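Long-range contacts in SIR4-interacting protein SIF2 (Saccharomyces cerevisiae, PDB 1R5M), which antagonizes telomeric silencing in yeast, has transcription corepressor activity and belongs to the Set3C complex: residues D341-A346 with D358-N363; V354-L359 with P383-Y388; I292-W297 with A335-Q340; E254-N259 with V298-V303; I304-D309 with Y345-M350. All blocks are in the same frame, centred on the assembly; numbering follows the deposited sequence.

The five contacts span WD repeats 5 to 7 and the strand that completes the last of these blades, and they illustrate how a β-propeller changes its chemistry with place. Interactions 1 and 2 work around repeat 7: both use Asp-358, the first at a strand end entering a short helix, the second in a backbone-bonded strand pair. Interactions 3, 4 and 5 pass from one repeat to the next. Near the centre of the chain, interaction 3 is polar and water-bridged; interaction 5, which shares Tyr-345 with interaction 1, is buried and mostly apolar; interaction 4 is a surface meeting of two turns, made by amide and carboxylate groups.

Interaction 1: residues D341-A346 with D358-N363; sequences DGQKYA and DLKKLN
Lys-344 and Asp-358 face each other as a non-hydrogen-bonded antiparallel pair in a WD-repeat blade of the β-propeller, just where the chain leaves strand 354-358 for the short helix 360-363. The tight side of the contact is made by the backbone and by Leu-359. Leu-359 N donates to Gln-343 O at 2.8 Å in a nearly straight bond, although it approaches from above the carbonyl plane. The buried Leu-359 side chain lies against the same peptide, CB 3.6 Å from Gln-343 O, and its CD1 extends to Gly-342 O and Tyr-345 CB. Val-298 and Ile-304 of repeat 6 pack on this leucine as well. Beside it, the Lys-344 chain bends at chi2 (-74°) and again at chi4, which curls NZ back to Asp-358 OD1 for a salt bridge of 2.9 Å. Asp-358 OD1 also accepts from Lys-360 N at 3.1 Å, a capping bond at the start of the helix. The two donors come from opposite faces of the carboxylate plane, and together they would be expected to favour its charged form. Tyr-385 gives Lys-344 a second, cation-π partner.

The looser side faces solvent. There Gln-343 and Asn-363 run antiparallel alongside each other with their amide planes 28° apart, and Asn-363 ND2 donates to Gln-343 OE1 at 2.9 Å. Exposed Lys-360 offers mainly its CA and CG to this amide, while its extended chain leads away. A water bridges the two segments, accepting from Gln-343 NE2 at 3.2 Å and donating to Lys-360 O at 2.7 Å.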
# COMPACT_ATOMS: atom_id res chain seq x y z
N ASP A 341 -6.03 -8.95 10.14
CA ASP A 341 -7.19 -9.05 11.02
C ASP A 341 -7.75 -7.70 11.45
O ASP A 341 -8.74 -7.64 12.19
CB ASP A 341 -6.86 -9.91 12.25
CG ASP A 341 -5.86 -9.26 13.20
OD1 ASP A 341 -5.43 -8.11 12.95
OD2 ASP A 341 -5.50 -9.91 14.21
N GLY A 342 -7.12 -6.62 10.99
CA GLY A 342 -7.57 -5.28 11.31
C GLY A 342 -7.44 -4.87 12.76
O GLY A 342 -8.03 -3.87 13.18
N GLN A 343 -6.66 -5.62 13.53
CA GLN A 343 -6.49 -5.33 14.96
C GLN A 343 -5.19 -4.62 15.31
O GLN A 343 -5.00 -4.19 16.45
CB GLN A 343 -6.58 -6.64 15.75
CG GLN A 343 -7.92 -7.35 15.60
CD GLN A 343 -9.02 -6.71 16.42
OE1 GLN A 343 -9.19 -5.49 16.41
NE2 GLN A 343 -9.78 -7.52 17.14
N LYS A 344 -4.29 -4.51 14.34
CA LYS A 344 -3.00 -3.86 14.58
C LYS A 344 -2.63 -2.93 13.43
O LYS A 344 -2.92 -3.23 12.27
CB LYS A 344 -1.91 -4.92 14.73
CG LYS A 344 -2.14 -5.93 15.86
CD LYS A 344 -1.89 -5.30 17.22
CE LYS A 344 -2.09 -6.31 18.35
NZ LYS A 344 -3.51 -6.75 18.45
N TYR A 345 -2.00 -1.81 13.76
CA TYR A 345 -1.59 -0.85 12.74
C TYR A 345 -0.12 -0.54 12.96
O TYR A 345 0.27 -0.06 14.03
CB TYR A 345 -2.42 0.44 12.85
CG TYR A 345 -2.32 1.33 11.63
CD1 TYR A 345 -2.81 0.91 10.39
CD2 TYR A 345 -1.73 2.59 11.70
CE1 TYR A 345 -2.72 1.72 9.26
CE2 TYR A 345 -1.64 3.42 10.58
CZ TYR A 345 -2.14 2.97 9.36
OH TYR A 345 -2.06 3.78 8.25
N ALA A 346 0.70 -0.81 11.95
CA ALA A 346 2.14 -0.58 12.04
C ALA A 346 2.54 0.64 11.25
O ALA A 346 2.14 0.81 10.10
CB ALA A 346 2.89 -1.81 11.53
N ASP A 358 -2.25 -1.12 18.87
CA ASP A 358 -3.28 -2.12 19.10
C ASP A 358 -4.66 -1.47 19.03
O ASP A 358 -4.96 -0.54 19.77
CB ASP A 358 -3.06 -2.76 20.47
CG ASP A 358 -4.05 -3.87 20.77
OD1 ASP A 358 -4.63 -4.43 19.81
OD2 ASP A 358 -4.23 -4.19 21.96
N LEU A 359 -5.49 -1.99 18.13
CA LEU A 359 -6.83 -1.47 17.93
C LEU A 359 -7.89 -2.39 18.53
O LEU A 359 -9.07 -2.06 18.51
CB LEU A 359 -7.11 -1.30 16.43
CG LEU A 359 -6.04 -0.60 15.58
CD1 LEU A 359 -6.51 -0.56 14.13
CD2 LEU A 359 -5.80 0.81 16.10
N LYS A 360 -7.46 -3.53 19.05
CA LYS A 360 -8.38 -4.52 19.62
C LYS A 360 -9.47 -3.98 20.53
O LYS A 360 -10.66 -4.16 20.26
CB LYS A 360 -7.60 -5.61 20.36
CG LYS A 360 -8.47 -6.75 20.86
CD LYS A 360 -7.64 -7.87 21.47
CE LYS A 360 -8.52 -9.02 21.91
NZ LYS A 360 -7.73 -10.16 22.47
N LYS A 361 -9.09 -3.32 21.62
CA LYS A 361 -10.08 -2.79 22.55
C LYS A 361 -10.93 -1.71 21.90
O LYS A 361 -12.14 -1.62 22.16
CB LYS A 361 -9.38 -2.25 23.80
CG LYS A 361 -8.52 -3.29 24.50
CD LYS A 361 -9.28 -4.59 24.71
CE LYS A 361 -8.38 -5.69 25.24
NZ LYS A 361 -9.10 -6.99 25.35
N LEU A 362 -10.32 -0.89 21.06
CA LEU A 362 -11.04 0.17 20.37
C LEU A 362 -12.07 -0.41 19.41
O LEU A 362 -13.06 0.25 19.09
CB LEU A 362 -10.05 1.07 19.62
CG LEU A 362 -9.22 2.01 20.51
CD1 LEU A 362 -8.02 2.54 19.74
CD2 LEU A 362 -10.11 3.15 21.00
N ASN A 363 -11.84 -1.64 18.97
CA ASN A 363 -12.76 -2.31 18.05
C ASN A 363 -13.78 -3.18 18.77
O ASN A 363 -14.81 -3.55 18.20
CB ASN A 363 -12.00 -3.19 17.05
CG ASN A 363 -11.31 -2.38 15.97
OD1 ASN A 363 -11.83 -1.36 15.51
ND2 ASN A 363 -10.14 -2.84 15.53
O HOH W 1 -12.04 -6.15 19.03

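Interaction 2: residues V354-L359 with P383-Y388; sequences VNVYDL and PLYASY
The Tyr-357 ring carries Leu-384 CD1 over one face and has Pro-383 O at its edge, near the ring plane. Leu-384 CD1 makes a CH-π contact 4.3 Å from the Tyr-357 centroid, displaced toward the rim. With its CG anti to the backbone N (chi1 178°), Leu-384 brings this same CD1 within 3.6 Å of Asn-355 CG, the two side chains crossing at about a right angle. The second ring, Tyr-385, stands obliquely to its neighbours: it follows the direction of Val-356, Tyr-385 CD2 lying 4.2 Å from Val-356 CG1, and its CB rests near Asp-358 CB.

These contacts flank the antiparallel pairing of strands 354-358 and 380-388 in a propeller blade. Val-354 and Tyr-388 form a hydrogen-bonded pair with bonds in both directions, and at the other end Asp-358 N donates to Pro-383 O. Between them the register slips by one residue in a classic β bulge, where Val-356 is matched by two residues, Tyr-385 and Ala-386. Val-356 O consequently accepts twice, from Tyr-385 N at 2.8 Å and from Ala-386 N at 3.2 Å, both donors lying in its carbonyl plane. Asn-355 ND2 and Ser-387 OG come within 2.8 Å, but the angle is too poor for a hydrogen bond.

Beyond the pair, strand 37-44 runs parallel to 380-388, and the hydroxyls of Tyr-385 and Tyr-388 bond to Pro-424 O and Ser-419 OG. The division of labour is plain: main-chain bonds zip the two strands together, side chains between them add chiefly apolar packing, and the tyrosine hydroxyls spend their polarity on the C-terminal end of the chain.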
# COMPACT_ATOMS: atom_id res chain seq x y z
N VAL A 354 9.70 1.69 14.24
CA VAL A 354 8.42 1.13 13.82
C VAL A 354 7.58 0.95 15.07
O VAL A 354 8.02 0.35 16.04
CB VAL A 354 8.58 -0.26 13.16
CG1 VAL A 354 7.20 -0.85 12.86
CG2 VAL A 354 9.40 -0.15 11.89
N ASN A 355 6.37 1.51 15.05
CA ASN A 355 5.46 1.37 16.17
C ASN A 355 4.28 0.53 15.70
O ASN A 355 3.78 0.73 14.59
CB ASN A 355 4.92 2.73 16.64
CG ASN A 355 5.80 3.38 17.69
OD1 ASN A 355 5.48 4.46 18.19
ND2 ASN A 355 6.91 2.73 18.04
N VAL A 356 3.86 -0.41 16.52
CA VAL A 356 2.70 -1.23 16.21
C VAL A 356 1.66 -0.83 17.24
O VAL A 356 1.89 -0.92 18.44
CB VAL A 356 3.00 -2.73 16.32
CG1 VAL A 356 1.74 -3.53 16.00
CG2 VAL A 356 4.11 -3.12 15.37
N TYR A 357 0.52 -0.34 16.75
CA TYR A 357 -0.58 0.08 17.61
C TYR A 357 -1.65 -0.99 17.69
O TYR A 357 -1.94 -1.68 16.72
CB TYR A 357 -1.16 1.40 17.09
CG TYR A 357 -0.20 2.55 17.25
CD1 TYR A 357 -0.07 3.20 18.48
CD2 TYR A 357 0.62 2.96 16.20
CE1 TYR A 357 0.86 4.22 18.66
CE2 TYR A 357 1.55 3.98 16.37
CZ TYR A 357 1.67 4.60 17.60
OH TYR A 357 2.61 5.59 17.78
N ASP A 358 -2.25 -1.12 18.87
CA ASP A 358 -3.28 -2.12 19.10
C ASP A 358 -4.66 -1.47 19.03
O ASP A 358 -4.96 -0.54 19.77
CB ASP A 358 -3.06 -2.76 20.47
CG ASP A 358 -4.05 -3.87 20.77
OD1 ASP A 358 -4.63 -4.43 19.81
OD2 ASP A 358 -4.23 -4.19 21.96
N LEU A 359 -5.49 -1.99 18.13
CA LEU A 359 -6.83 -1.47 17.93
C LEU A 359 -7.89 -2.39 18.53
O LEU A 359 -9.07 -2.06 18.51
CB LEU A 359 -7.11 -1.30 16.43
CG LEU A 359 -6.04 -0.60 15.58
CD1 LEU A 359 -6.51 -0.56 14.13
CD2 LEU A 359 -5.80 0.81 16.10
N PRO A 383 -3.40 2.61 22.03
CA PRO A 383 -2.40 1.82 22.75
C PRO A 383 -1.20 1.39 21.91
O PRO A 383 -1.36 0.89 20.81
CB PRO A 383 -3.21 0.61 23.23
CG PRO A 383 -4.59 1.17 23.40
CD PRO A 383 -4.74 2.01 22.15
N LEU A 384 -0.00 1.62 22.44
CA LEU A 384 1.22 1.22 21.75
C LEU A 384 1.48 -0.24 22.14
O LEU A 384 1.72 -0.55 23.30
CB LEU A 384 2.40 2.09 22.18
CG LEU A 384 3.75 1.72 21.55
CD1 LEU A 384 3.65 1.79 20.03
CD2 LEU A 384 4.82 2.67 22.07
N TYR A 385 1.43 -1.12 21.15
CA TYR A 385 1.62 -2.55 21.39
C TYR A 385 3.08 -2.97 21.40
O TYR A 385 3.51 -3.74 22.27
CB TYR A 385 0.87 -3.34 20.31
CG TYR A 385 0.90 -4.84 20.48
CD1 TYR A 385 0.22 -5.45 21.53
CD2 TYR A 385 1.60 -5.65 19.58
CE1 TYR A 385 0.23 -6.84 21.67
CE2 TYR A 385 1.61 -7.03 19.72
CZ TYR A 385 0.93 -7.62 20.77
OH TYR A 385 0.94 -8.99 20.90
N ALA A 386 3.85 -2.46 20.44
CA ALA A 386 5.25 -2.83 20.33
C ALA A 386 6.03 -1.82 19.50
O ALA A 386 5.45 -1.04 18.75
CB ALA A 386 5.36 -4.21 19.71
N SER A 387 7.35 -1.86 19.63
CA SER A 387 8.23 -0.97 18.88
C SER A 387 9.49 -1.71 18.42
O SER A 387 9.94 -2.65 19.07
CB SER A 387 8.65 0.22 19.74
OG SER A 387 7.55 1.01 20.13
N TYR A 388 10.03 -1.28 17.28
CA TYR A 388 11.25 -1.85 16.71
C TYR A 388 12.16 -0.67 16.40
O TYR A 388 11.76 0.28 15.72
CB TYR A 388 10.94 -2.61 15.42
CG TYR A 388 12.15 -3.28 14.80
CD1 TYR A 388 12.83 -4.29 15.47
CD2 TYR A 388 12.60 -2.90 13.53
CE1 TYR A 388 13.94 -4.92 14.89
CE2 TYR A 388 13.70 -3.53 12.94
CZ TYR A 388 14.36 -4.54 13.63
OH TYR A 388 15.44 -5.17 13.05

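Interaction 3: residues I292-W297 with A335-Q340; sequences IVSASW and AGRISQ
Ser-294 turns its hydroxyl beside its own backbone N (chi1 -52°), and this places OG where Gly-336 N can donate to it at 3.0 Å. Ser-296 adopts much the same torsion, -62°, which sets its OG 3.7 Å from Ile-338 CG2; its CB lies beside the same methyl. Space is close at the first pair: Gly-336 has no side chain, and Ser-294 CB sits 3.4 Å from Gly-336 O. The two segments belong to the inner strands of neighbouring WD repeats, 6 and 7, which run nearly parallel (3°), their axes 5.7 Å apart at closest approach, as they line the middle of the propeller. At this separation waters complete the join. One lies 2.7 Å from Ser-294 OG and accepts from Arg-337 NH1; another touches Ser-296 OG and donates to Gly-336 O at 3.0 Å. Replacing Ser-294 by an alanine would probably leave Gly-336 N without its acceptor and take one hydrogen-bonding partner from the water that links it to Arg-337. Arg-337 is gripped at more than one nitrogen: NH1 donates to Gly-336 O from above that carbonyl plane, and NH2 forms a salt bridge with Asp-399. A bound sulfate, probably from the crystallisation liquor, lies about 4 Å from the arginine side chain.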
# COMPACT_ATOMS: atom_id res chain seq x y z
N ILE A 292 -1.39 13.25 4.35
CA ILE A 292 -1.67 11.92 4.85
C ILE A 292 -0.91 10.94 3.96
O ILE A 292 -1.11 10.92 2.74
CB ILE A 292 -3.18 11.63 4.82
CG1 ILE A 292 -3.89 12.53 5.84
CG2 ILE A 292 -3.44 10.16 5.12
CD1 ILE A 292 -5.40 12.42 5.84
N VAL A 293 -0.05 10.13 4.56
CA VAL A 293 0.75 9.18 3.79
C VAL A 293 0.11 7.82 3.59
O VAL A 293 0.36 7.16 2.57
CB VAL A 293 2.15 9.00 4.43
CG1 VAL A 293 2.86 10.35 4.48
CG2 VAL A 293 2.02 8.42 5.83
N SER A 294 -0.72 7.38 4.53
CA SER A 294 -1.38 6.09 4.42
C SER A 294 -2.71 6.12 5.17
O SER A 294 -2.87 6.88 6.12
CB SER A 294 -0.52 4.97 5.03
OG SER A 294 0.80 4.97 4.52
N ALA A 295 -3.65 5.29 4.73
CA ALA A 295 -4.96 5.19 5.38
C ALA A 295 -5.56 3.83 5.04
O ALA A 295 -5.36 3.31 3.94
CB ALA A 295 -5.88 6.31 4.91
N SER A 296 -6.29 3.27 5.99
CA SER A 296 -6.91 1.96 5.81
C SER A 296 -8.25 1.86 6.51
O SER A 296 -8.55 2.61 7.44
CB SER A 296 -6.02 0.85 6.41
OG SER A 296 -4.76 0.76 5.78
N TRP A 297 -9.05 0.90 6.06
CA TRP A 297 -10.32 0.63 6.69
C TRP A 297 -10.00 -0.21 7.91
O TRP A 297 -9.07 -1.02 7.90
CB TRP A 297 -11.23 -0.19 5.77
CG TRP A 297 -11.92 0.63 4.75
CD1 TRP A 297 -11.55 0.81 3.45
CD2 TRP A 297 -13.09 1.42 4.96
NE1 TRP A 297 -12.42 1.68 2.83
CE2 TRP A 297 -13.37 2.07 3.73
CE3 TRP A 297 -13.92 1.65 6.06
CZ2 TRP A 297 -14.46 2.94 3.58
CZ3 TRP A 297 -15.01 2.52 5.91
CH2 TRP A 297 -15.26 3.15 4.68
N ALA A 335 5.03 5.72 6.43
CA ALA A 335 4.12 4.68 5.95
C ALA A 335 3.40 4.00 7.09
O ALA A 335 3.92 3.91 8.20
CB ALA A 335 4.90 3.65 5.14
N GLY A 336 2.18 3.54 6.81
CA GLY A 336 1.37 2.85 7.80
C GLY A 336 0.68 1.69 7.13
O GLY A 336 0.25 1.80 5.97
N ARG A 337 0.56 0.56 7.83
CA ARG A 337 -0.07 -0.63 7.28
C ARG A 337 -0.95 -1.32 8.31
O ARG A 337 -0.53 -1.52 9.45
CB ARG A 337 0.99 -1.64 6.83
CG ARG A 337 2.03 -1.09 5.88
CD ARG A 337 1.54 -1.04 4.45
NE ARG A 337 2.59 -0.53 3.57
CZ ARG A 337 2.67 0.73 3.15
NH1 ARG A 337 1.76 1.62 3.51
NH2 ARG A 337 3.68 1.10 2.38
N ILE A 338 -2.16 -1.69 7.91
CA ILE A 338 -3.07 -2.38 8.82
C ILE A 338 -2.86 -3.88 8.66
O ILE A 338 -2.59 -4.38 7.56
CB ILE A 338 -4.55 -2.02 8.50
CG1 ILE A 338 -5.47 -2.54 9.61
CG2 ILE A 338 -4.97 -2.62 7.16
CD1 ILE A 338 -5.41 -1.75 10.88
N SER A 339 -2.97 -4.61 9.76
CA SER A 339 -2.81 -6.06 9.72
C SER A 339 -4.02 -6.70 9.05
O SER A 339 -5.07 -6.07 8.91
CB SER A 339 -2.66 -6.62 11.14
OG SER A 339 -3.80 -6.33 11.92
N GLN A 340 -3.86 -7.95 8.64
CA GLN A 340 -4.92 -8.70 7.99
C GLN A 340 -6.19 -8.75 8.83
O GLN A 340 -7.30 -8.62 8.30
CB GLN A 340 -4.43 -10.13 7.74
CG GLN A 340 -5.50 -11.07 7.22
CD GLN A 340 -5.59 -11.05 5.72
OE1 GLN A 340 -5.80 -10.00 5.10
NE2 GLN A 340 -5.45 -12.22 5.10
O HOH W 2 0.88 3.97 1.99
O HOH W 3 -2.72 2.45 6.02

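Interaction 4: residues E254-N259 with V298-V303; sequences EFNDTN and VGDDKV
Two hairpin turns of successive propeller blades meet here: the turn of WD repeat 5 that follows strand 250-256 and the turn of repeat 6 that joins strands 292-298 and 302-307. The second hairpin is closed by Val-298 N, which donates to Lys-302 O at 2.9 Å. Between those residues Gly-299 takes a positive phi of 73°, a backbone shape that glycine adopts most readily, and Asp-300 is presented to the neighbouring turn.

A clear hydrogen bond joins the turns: Asn-259 ND2 donates to Asp-300 O at 2.9 Å, and that oxygen lies in the asparagine amide plane. The bond itself is bent, 144° at the hydrogen. A chi1 of 62° sets the Asn-259 amide between the turns, where ND2 meets Asp-300 O and OD1 accepts from Leu-261 N within its own repeat. This double hold fixes the rotation of the amide. Trp-297, which reaches across from repeat 6 to bond Glu-254 O through NE1, packs against both Asn-256 and Asn-259.

The Asp-300 carboxylate leans over the repeat 5 turn, and its side chain crosses that of the buried Asn-256 at about a right angle. On the exposed side, Thr-258 crosses the same carboxylate, bringing its methyl CG2 to within 3.3 Å of Asp-300 OD1.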
# COMPACT_ATOMS: atom_id res chain seq x y z
N GLU A 254 -8.90 3.38 -1.12
CA GLU A 254 -9.20 2.05 -0.58
C GLU A 254 -10.69 1.79 -0.54
O GLU A 254 -11.44 2.47 0.16
CB GLU A 254 -8.64 1.92 0.84
CG GLU A 254 -7.12 1.90 0.93
CD GLU A 254 -6.51 0.60 0.43
OE1 GLU A 254 -7.28 -0.34 0.14
OE2 GLU A 254 -5.27 0.52 0.35
N PHE A 255 -11.13 0.78 -1.30
CA PHE A 255 -12.54 0.43 -1.34
C PHE A 255 -12.84 -0.72 -0.39
O PHE A 255 -12.09 -1.70 -0.33
CB PHE A 255 -12.94 0.04 -2.76
CG PHE A 255 -14.41 -0.25 -2.93
CD1 PHE A 255 -15.34 0.78 -2.86
CD2 PHE A 255 -14.86 -1.55 -3.15
CE1 PHE A 255 -16.71 0.52 -3.02
CE2 PHE A 255 -16.22 -1.82 -3.30
CZ PHE A 255 -17.14 -0.78 -3.24
N ASN A 256 -13.93 -0.60 0.35
CA ASN A 256 -14.38 -1.63 1.28
C ASN A 256 -15.52 -2.35 0.57
O ASN A 256 -16.59 -1.79 0.35
CB ASN A 256 -14.84 -0.95 2.58
CG ASN A 256 -15.32 -1.94 3.64
OD1 ASN A 256 -15.07 -1.75 4.83
ND2 ASN A 256 -16.02 -2.98 3.21
N ASP A 257 -15.28 -3.61 0.19
CA ASP A 257 -16.27 -4.38 -0.55
C ASP A 257 -17.46 -4.87 0.27
O ASP A 257 -18.40 -5.44 -0.29
CB ASP A 257 -15.58 -5.57 -1.22
CG ASP A 257 -16.41 -6.15 -2.36
OD1 ASP A 257 -16.90 -5.36 -3.19
OD2 ASP A 257 -16.57 -7.39 -2.42
N THR A 258 -17.44 -4.64 1.58
CA THR A 258 -18.56 -5.05 2.42
C THR A 258 -19.55 -3.90 2.58
O THR A 258 -20.74 -4.08 2.32
CB THR A 258 -18.09 -5.52 3.80
OG1 THR A 258 -17.28 -6.69 3.66
CG2 THR A 258 -19.30 -5.86 4.68
N ASN A 259 -19.08 -2.73 2.99
CA ASN A 259 -19.97 -1.59 3.16
C ASN A 259 -20.11 -0.77 1.87
O ASN A 259 -20.88 0.18 1.80
CB ASN A 259 -19.52 -0.68 4.32
CG ASN A 259 -18.14 -0.08 4.10
OD1 ASN A 259 -17.63 -0.06 2.98
ND2 ASN A 259 -17.54 0.42 5.17
N VAL A 298 -10.76 0.01 8.98
CA VAL A 298 -10.62 -0.77 10.20
C VAL A 298 -12.04 -1.30 10.36
O VAL A 298 -12.90 -0.65 10.95
CB VAL A 298 -10.24 0.11 11.40
CG1 VAL A 298 -10.17 -0.74 12.66
CG2 VAL A 298 -8.88 0.77 11.15
N GLY A 299 -12.28 -2.48 9.82
CA GLY A 299 -13.62 -3.03 9.87
C GLY A 299 -14.46 -2.24 8.89
O GLY A 299 -13.94 -1.72 7.89
N ASP A 300 -15.75 -2.11 9.18
CA ASP A 300 -16.66 -1.40 8.29
C ASP A 300 -17.13 -0.04 8.82
O ASP A 300 -17.75 0.72 8.08
CB ASP A 300 -17.89 -2.26 8.02
CG ASP A 300 -17.55 -3.57 7.35
OD1 ASP A 300 -18.35 -4.53 7.50
OD2 ASP A 300 -16.50 -3.65 6.68
N ASP A 301 -16.84 0.25 10.08
CA ASP A 301 -17.31 1.50 10.68
C ASP A 301 -16.21 2.48 11.08
O ASP A 301 -16.51 3.53 11.64
CB ASP A 301 -18.15 1.21 11.93
CG ASP A 301 -19.14 0.09 11.71
OD1 ASP A 301 -19.92 0.16 10.74
OD2 ASP A 301 -19.15 -0.86 12.53
N LYS A 302 -14.96 2.15 10.78
CA LYS A 302 -13.86 3.03 11.14
C LYS A 302 -12.77 3.03 10.08
O LYS A 302 -12.68 2.11 9.27
CB LYS A 302 -13.22 2.57 12.46
CG LYS A 302 -14.17 2.43 13.64
CD LYS A 302 -13.43 1.93 14.88
CE LYS A 302 -14.39 1.62 16.02
NZ LYS A 302 -15.31 0.49 15.68
N VAL A 303 -11.96 4.09 10.08
CA VAL A 303 -10.83 4.20 9.17
C VAL A 303 -9.68 4.76 10.01
O VAL A 303 -9.91 5.42 11.02
CB VAL A 303 -11.09 5.14 7.96
CG1 VAL A 303 -12.13 4.50 7.04
CG2 VAL A 303 -11.55 6.51 8.42

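Interaction 5: residues I304-D309 with Y345-M350; sequences ISCSMD and YAVAFM
Tyr-345 leaves its strand with a chi1 of -165°, which carries the ring away from its own N and across to Ile-304. Its CB meets Ile-304 CD1 at 3.9 Å, and CG comes nearer to the same methyl, 3.6 Å. Farther along, CD2 still rests on Ile-304 CD1, while CE1 has passed to the other branch and lies 3.6 Å from Ile-304 CG2. That methyl stands over one ring face, 24° off the normal, in a CH-π contact. The isoleucine runs past the ring in the opposite direction, so its two methyls cover the ring's length. On the far side of the ring rim, CE2 is 4.1 Å from Cys-306 SG, which sits at the edge as a sulfur-aromatic contact. The hydroxyl OH ends 3.5 Å from Cys-306 SG. Val-347 CG1 closes the row, 4.2 Å from Cys-306 SG.

Strands 302-307 and 344-349 run almost parallel, their axes 9.1 Å apart at closest approach, as middle strands of successive WD blades packed face to face. Were Tyr-345 reduced to an alanine, Ile-304 would probably lose the ring face it rests on and Cys-306 SG its edge partner, with a gap left between the blades.

On the other side of the strand, Ser-305 joins His-288, Asp-309 and Trp-315 in the hydrogen-bonded tetrad familiar from WD repeats. The chemistry thus separates, with hydrogen bonds ordering the blade within and apolar and sulfur contacts filling this part of the seam.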
# COMPACT_ATOMS: atom_id res chain seq x y z
N ILE A 304 -8.46 4.45 9.61
CA ILE A 304 -7.29 4.91 10.34
C ILE A 304 -6.32 5.53 9.35
O ILE A 304 -6.21 5.08 8.20
CB ILE A 304 -6.64 3.73 11.12
CG1 ILE A 304 -5.53 4.25 12.04
CG2 ILE A 304 -6.09 2.69 10.15
CD1 ILE A 304 -5.07 3.23 13.06
N SER A 305 -5.64 6.58 9.78
CA SER A 305 -4.70 7.27 8.91
C SER A 305 -3.45 7.70 9.67
O SER A 305 -3.46 7.80 10.89
CB SER A 305 -5.37 8.51 8.32
OG SER A 305 -5.86 9.36 9.34
N CYS A 306 -2.37 7.91 8.93
CA CYS A 306 -1.14 8.41 9.54
C CYS A 306 -0.61 9.49 8.61
O CYS A 306 -0.90 9.50 7.41
CB CYS A 306 -0.12 7.29 9.80
SG CYS A 306 0.35 6.29 8.41
N SER A 307 0.16 10.41 9.17
CA SER A 307 0.60 11.56 8.40
C SER A 307 2.01 12.04 8.67
O SER A 307 2.69 11.59 9.59
CB SER A 307 -0.40 12.69 8.68
OG SER A 307 0.09 13.97 8.36
N MET A 308 2.45 12.97 7.82
CA MET A 308 3.77 13.56 7.97
C MET A 308 3.78 14.39 9.25
O MET A 308 4.84 14.82 9.71
CB MET A 308 4.11 14.42 6.76
CG MET A 308 4.48 13.63 5.52
SD MET A 308 6.04 12.73 5.71
CE MET A 308 7.24 14.03 5.38
N ASP A 309 2.60 14.62 9.83
CA ASP A 309 2.52 15.40 11.07
C ASP A 309 2.87 14.53 12.28
O ASP A 309 2.80 14.99 13.42
CB ASP A 309 1.12 16.04 11.25
CG ASP A 309 -0.00 15.02 11.42
OD1 ASP A 309 0.26 13.84 11.71
OD2 ASP A 309 -1.18 15.43 11.29
N TYR A 345 -2.00 -1.81 13.76
CA TYR A 345 -1.59 -0.85 12.74
C TYR A 345 -0.12 -0.54 12.96
O TYR A 345 0.27 -0.06 14.03
CB TYR A 345 -2.42 0.44 12.85
CG TYR A 345 -2.32 1.33 11.63
CD1 TYR A 345 -2.81 0.91 10.39
CD2 TYR A 345 -1.73 2.59 11.70
CE1 TYR A 345 -2.72 1.72 9.26
CE2 TYR A 345 -1.64 3.42 10.58
CZ TYR A 345 -2.14 2.97 9.36
OH TYR A 345 -2.06 3.78 8.25
N ALA A 346 0.70 -0.81 11.95
CA ALA A 346 2.14 -0.58 12.04
C ALA A 346 2.54 0.64 11.25
O ALA A 346 2.14 0.81 10.10
CB ALA A 346 2.89 -1.81 11.53
N VAL A 347 3.35 1.51 11.86
CA VAL A 347 3.81 2.72 11.19
C VAL A 347 5.33 2.86 11.27
O VAL A 347 5.95 2.43 12.24
CB VAL A 347 3.18 3.98 11.81
CG1 VAL A 347 1.67 3.96 11.59
CG2 VAL A 347 3.51 4.07 13.29
N ALA A 348 5.91 3.45 10.23
CA ALA A 348 7.35 3.66 10.20
C ALA A 348 7.62 5.15 10.32
O ALA A 348 7.20 5.94 9.48
CB ALA A 348 7.92 3.13 8.89
N PHE A 349 8.31 5.53 11.40
CA PHE A 349 8.65 6.92 11.62
C PHE A 349 9.93 7.29 10.90
O PHE A 349 10.76 6.42 10.60
CB PHE A 349 8.79 7.21 13.12
CG PHE A 349 7.50 7.18 13.87
CD1 PHE A 349 7.02 5.99 14.41
CD2 PHE A 349 6.75 8.34 14.04
CE1 PHE A 349 5.81 5.96 15.11
CE2 PHE A 349 5.54 8.32 14.73
CZ PHE A 349 5.07 7.13 15.27
N MET A 350 10.10 8.58 10.64
CA MET A 350 11.27 9.09 9.94
C MET A 350 12.57 8.79 10.68
O MET A 350 13.64 8.78 10.08
CB MET A 350 11.11 10.60 9.74
CG MET A 350 12.23 11.25 8.95
SD MET A 350 11.81 12.95 8.54
CE MET A 350 13.22 13.39 7.52